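PDB 1ZJ8: sulfite reductase [ferredoxin] from Mycobacterium tuberculosis, which reduces sulfite to sulfide with electrons from ferredoxin, using a siroheme and a [4Fe-4S] cluster, probably for the biosynthesis of sulfur-containing amino acids and cofactors. Local coordinates for residues G24-G29 with F288-Y293. Sequence-based numbering, arbitrary orientation.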
ATOM      1  N   GLY A  24     -28.191  -1.669   2.353  1.00 65.66           N
ATOM      2  CA  GLY A  24     -27.745  -2.321   1.117  1.00 64.85           C
ATOM      3  C   GLY A  24     -27.306  -3.761   1.310  1.00 64.00           C
ATOM      4  O   GLY A  24     -26.960  -4.426   0.339  1.00 63.50           O
ATOM      5  N   GLN A  25     -27.347  -4.243   2.558  1.00 63.38           N
ATOM      6  CA  GLN A  25     -26.834  -5.569   2.935  1.00 63.08           C
ATOM      7  C   GLN A  25     -27.518  -6.708   2.187  1.00 62.82           C
ATOM      8  O   GLN A  25     -28.741  -6.854   2.248  1.00 62.86           O
ATOM      9  CB  GLN A  25     -26.987  -5.792   4.449  1.00 62.95           C
ATOM     10  CG  GLN A  25     -26.052  -4.935   5.295  1.00 62.47           C
ATOM     11  CD  GLN A  25     -26.471  -4.848   6.759  1.00 62.42           C
ATOM     12  OE1 GLN A  25     -27.494  -4.237   7.088  1.00 61.55           O
ATOM     13  NE2 GLN A  25     -25.667  -5.434   7.649  1.00 60.31           N
ATOM     14  N   TRP A  26     -26.710  -7.502   1.485  1.00 62.70           N
ATOM     15  CA  TRP A  26     -27.179  -8.668   0.721  1.00 62.73           C
ATOM     16  C   TRP A  26     -27.904  -9.702   1.605  1.00 62.93           C
ATOM     17  O   TRP A  26     -28.981 -10.182   1.246  1.00 63.06           O
ATOM     18  CB  TRP A  26     -25.986  -9.326  -0.010  1.00 62.09           C
ATOM     19  CG  TRP A  26     -25.603  -8.655  -1.323  1.00 61.70           C
ATOM     20  CD1 TRP A  26     -26.012  -7.429  -1.771  1.00 61.08           C
ATOM     21  CD2 TRP A  26     -24.723  -9.179  -2.343  1.00 61.45           C
ATOM     22  NE1 TRP A  26     -25.458  -7.164  -3.006  1.00 61.15           N
ATOM     23  CE2 TRP A  26     -24.666  -8.218  -3.381  1.00 61.02           C
ATOM     24  CE3 TRP A  26     -23.985 -10.367  -2.479  1.00 60.83           C
ATOM     25  CZ2 TRP A  26     -23.900  -8.405  -4.542  1.00 60.91           C
ATOM     26  CZ3 TRP A  26     -23.226 -10.551  -3.636  1.00 60.94           C
ATOM     27  CH2 TRP A  26     -23.189  -9.572  -4.647  1.00 61.00           C
ATOM     28  N   ALA A  27     -27.321 -10.027   2.760  1.00 63.33           N
ATOM     29  CA  ALA A  27     -27.861 -11.077   3.654  1.00 63.73           C
ATOM     30  C   ALA A  27     -29.132 -10.697   4.445  1.00 64.13           C
ATOM     31  O   ALA A  27     -29.683 -11.533   5.164  1.00 64.42           O
ATOM     32  CB  ALA A  27     -26.772 -11.563   4.639  1.00 63.58           C
ATOM     33  N   LEU A  28     -29.577  -9.449   4.361  1.00 64.51           N
ATOM     34  CA  LEU A  28     -30.877  -9.080   4.912  1.00 64.82           C
ATOM     35  C   LEU A  28     -31.956  -9.031   3.812  1.00 65.19           C
ATOM     36  O   LEU A  28     -33.070  -8.577   4.055  1.00 65.14           O
ATOM     37  CB  LEU A  28     -30.794  -7.739   5.644  1.00 64.76           C
ATOM     38  CG  LEU A  28     -29.690  -7.575   6.701  1.00 64.98           C
ATOM     39  CD1 LEU A  28     -30.003  -6.381   7.621  1.00 64.14           C
ATOM     40  CD2 LEU A  28     -29.471  -8.845   7.535  1.00 64.96           C
ATOM     41  N   GLY A  29     -31.623  -9.503   2.611  1.00 65.73           N
ATOM     42  CA  GLY A  29     -32.521  -9.420   1.464  1.00 66.25           C
ATOM     43  C   GLY A  29     -32.530  -8.063   0.782  1.00 66.87           C
ATOM     44  O   GLY A  29     -33.093  -7.926  -0.314  1.00 66.84           O
ATOM     45  N   PHE A 288     -17.988 -10.153   4.705  1.00 46.98           N
ATOM     46  CA  PHE A 288     -17.921  -8.828   4.086  1.00 47.27           C
ATOM     47  C   PHE A 288     -18.942  -8.727   2.958  1.00 47.72           C
ATOM     48  O   PHE A 288     -19.778  -7.832   2.954  1.00 48.17           O
ATOM     49  CB  PHE A 288     -16.490  -8.541   3.560  1.00 47.37           C
ATOM     50  CG  PHE A 288     -16.296  -7.153   2.950  1.00 47.35           C
ATOM     51  CD1 PHE A 288     -16.809  -6.001   3.571  1.00 47.48           C
ATOM     52  CD2 PHE A 288     -15.558  -6.994   1.772  1.00 47.62           C
ATOM     53  CE1 PHE A 288     -16.620  -4.728   3.018  1.00 46.81           C
ATOM     54  CE2 PHE A 288     -15.364  -5.711   1.206  1.00 47.55           C
ATOM     55  CZ  PHE A 288     -15.902  -4.583   1.837  1.00 47.23           C
ATOM     56  N   ARG A 289     -18.873  -9.653   2.007  1.00 48.40           N
ATOM     57  CA  ARG A 289     -19.759  -9.625   0.833  1.00 48.43           C
ATOM     58  C   ARG A 289     -21.226  -9.611   1.258  1.00 48.78           C
ATOM     59  O   ARG A 289     -22.022  -8.815   0.747  1.00 49.12           O
ATOM     60  CB  ARG A 289     -19.489 -10.820  -0.088  1.00 48.52           C
ATOM     61  CG  ARG A 289     -20.431 -10.932  -1.324  1.00 48.65           C
ATOM     62  CD  ARG A 289     -20.391 -12.327  -1.962  1.00 48.12           C
ATOM     63  NE  ARG A 289     -20.542 -13.358  -0.937  1.00 48.47           N
ATOM     64  CZ  ARG A 289     -20.254 -14.648  -1.083  1.00 48.03           C
ATOM     65  NH1 ARG A 289     -19.797 -15.124  -2.240  1.00 48.05           N
ATOM     66  NH2 ARG A 289     -20.422 -15.469  -0.048  1.00 47.86           N
ATOM     67  N   ASP A 290     -21.574 -10.467   2.214  1.00 48.87           N
ATOM     68  CA  ASP A 290     -22.978 -10.684   2.574  1.00 48.86           C
ATOM     69  C   ASP A 290     -23.549  -9.638   3.569  1.00 49.11           C
ATOM     70  O   ASP A 290     -24.731  -9.274   3.483  1.00 49.19           O
ATOM     71  CB  ASP A 290     -23.146 -12.134   3.083  1.00 48.64           C
ATOM     72  CG  ASP A 290     -22.790 -13.200   2.000  1.00 47.80           C
ATOM     73  OD1 ASP A 290     -22.930 -12.924   0.793  1.00 47.20           O
ATOM     74  OD2 ASP A 290     -22.368 -14.319   2.347  1.00 46.01           O
ATOM     75  N   TYR A 291     -22.716  -9.133   4.477  1.00 49.30           N
ATOM     76  CA  TYR A 291     -23.178  -8.213   5.531  1.00 49.55           C
ATOM     77  C   TYR A 291     -22.556  -6.800   5.495  1.00 49.95           C
ATOM     78  O   TYR A 291     -22.953  -5.922   6.275  1.00 50.33           O
ATOM     79  CB  TYR A 291     -22.902  -8.827   6.906  1.00 49.49           C
ATOM     80  CG  TYR A 291     -23.785 -10.008   7.306  1.00 49.84           C
ATOM     81  CD1 TYR A 291     -23.551 -11.297   6.796  1.00 49.55           C
ATOM     82  CD2 TYR A 291     -24.827  -9.843   8.248  1.00 49.10           C
ATOM     83  CE1 TYR A 291     -24.352 -12.378   7.195  1.00 49.58           C
ATOM     84  CE2 TYR A 291     -25.618 -10.906   8.647  1.00 48.50           C
ATOM     85  CZ  TYR A 291     -25.385 -12.166   8.120  1.00 49.16           C
ATOM     86  OH  TYR A 291     -26.179 -13.211   8.525  1.00 48.94           O
ATOM     87  N   GLY A 292     -21.577  -6.573   4.621  1.00 50.09           N
ATOM     88  CA  GLY A 292     -21.022  -5.234   4.441  1.00 50.03           C
ATOM     89  C   GLY A 292     -22.037  -4.266   3.850  1.00 50.09           C
ATOM     90  O   GLY A 292     -22.879  -4.651   3.038  1.00 50.12           O
ATOM     91  N   TYR A 293     -21.942  -3.003   4.250  1.00 50.30           N
ATOM     92  CA  TYR A 293     -22.881  -1.969   3.805  1.00 50.43           C
ATOM     93  C   TYR A 293     -22.668  -1.620   2.331  1.00 50.73           C
ATOM     94  O   TYR A 293     -21.533  -1.583   1.865  1.00 50.87           O
ATOM     95  CB  TYR A 293     -22.732  -0.724   4.681  1.00 49.99           C
ATOM     96  CG  TYR A 293     -22.832  -0.997   6.171  1.00 49.60           C
ATOM     97  CD1 TYR A 293     -23.678  -1.984   6.671  1.00 49.65           C
ATOM     98  CD2 TYR A 293     -22.104  -0.249   7.084  1.00 49.82           C
ATOM     99  CE1 TYR A 293     -23.786  -2.228   8.047  1.00 49.72           C
ATOM    100  CE2 TYR A 293     -22.217  -0.479   8.475  1.00 50.03           C
ATOM    101  CZ  TYR A 293     -23.063  -1.474   8.946  1.00 49.54           C
ATOM    102  OH  TYR A 293     -23.178  -1.728  10.302  1.00 49.10           O
TER
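Gln-25 and Ala-27, in the N-terminal loop that precedes helix 36-40, each donate a hydrogen bond to a carbonyl at the C-terminal end of helix 277-291. Ala-27 N reaches Asp-290 O at 2.8 Å, while Gln-25 NE2 bonds Tyr-291 O at 3.1 Å, bent to 150° at the hydrogen and tilted from the carbonyl plane. Followed outward from CB, the Gln-25 chain runs extended: CG passes 3.4 Å from Tyr-291 O, CD lies in plane at the edge of the Tyr-293 ring, and NE2 carries the bond while sitting 3.7 Å from Tyr-293 CE1. Amide and ring planes stand 80° apart. Ala-27 CB rests over one face of the Tyr-291 ring, a CH-pi contact of 3.8 Å to the centroid. The Tyr-293 hydroxyl is hydrogen-bonded to Asp-308 and that of Tyr-291 to Glu-321. The Trp-26 side chain crosses that of Arg-289 at about a right angle, its CZ3 meeting Arg-289 CG at 3.6 Å. With chi3 at 49°, the Arg-289 chain bends at the CG-CD bond, where both carbons touch the indole, and turns NE and NH2 side-on to the two carboxylate oxygens of Asp-290 in a salt bridge; Asp-290 is also hydrogen-bonded to Tyr-322. The contact ties the N-terminal loop to the end of helix 277-291, within the nitrite and sulfite reductase 4Fe-4S domain, away from the annotated cofactor sites. Two terminal helix carbonyls gain donors from a distant part of the chain, and these N-H groups would probably offset some of the partial negative charge at the helix end.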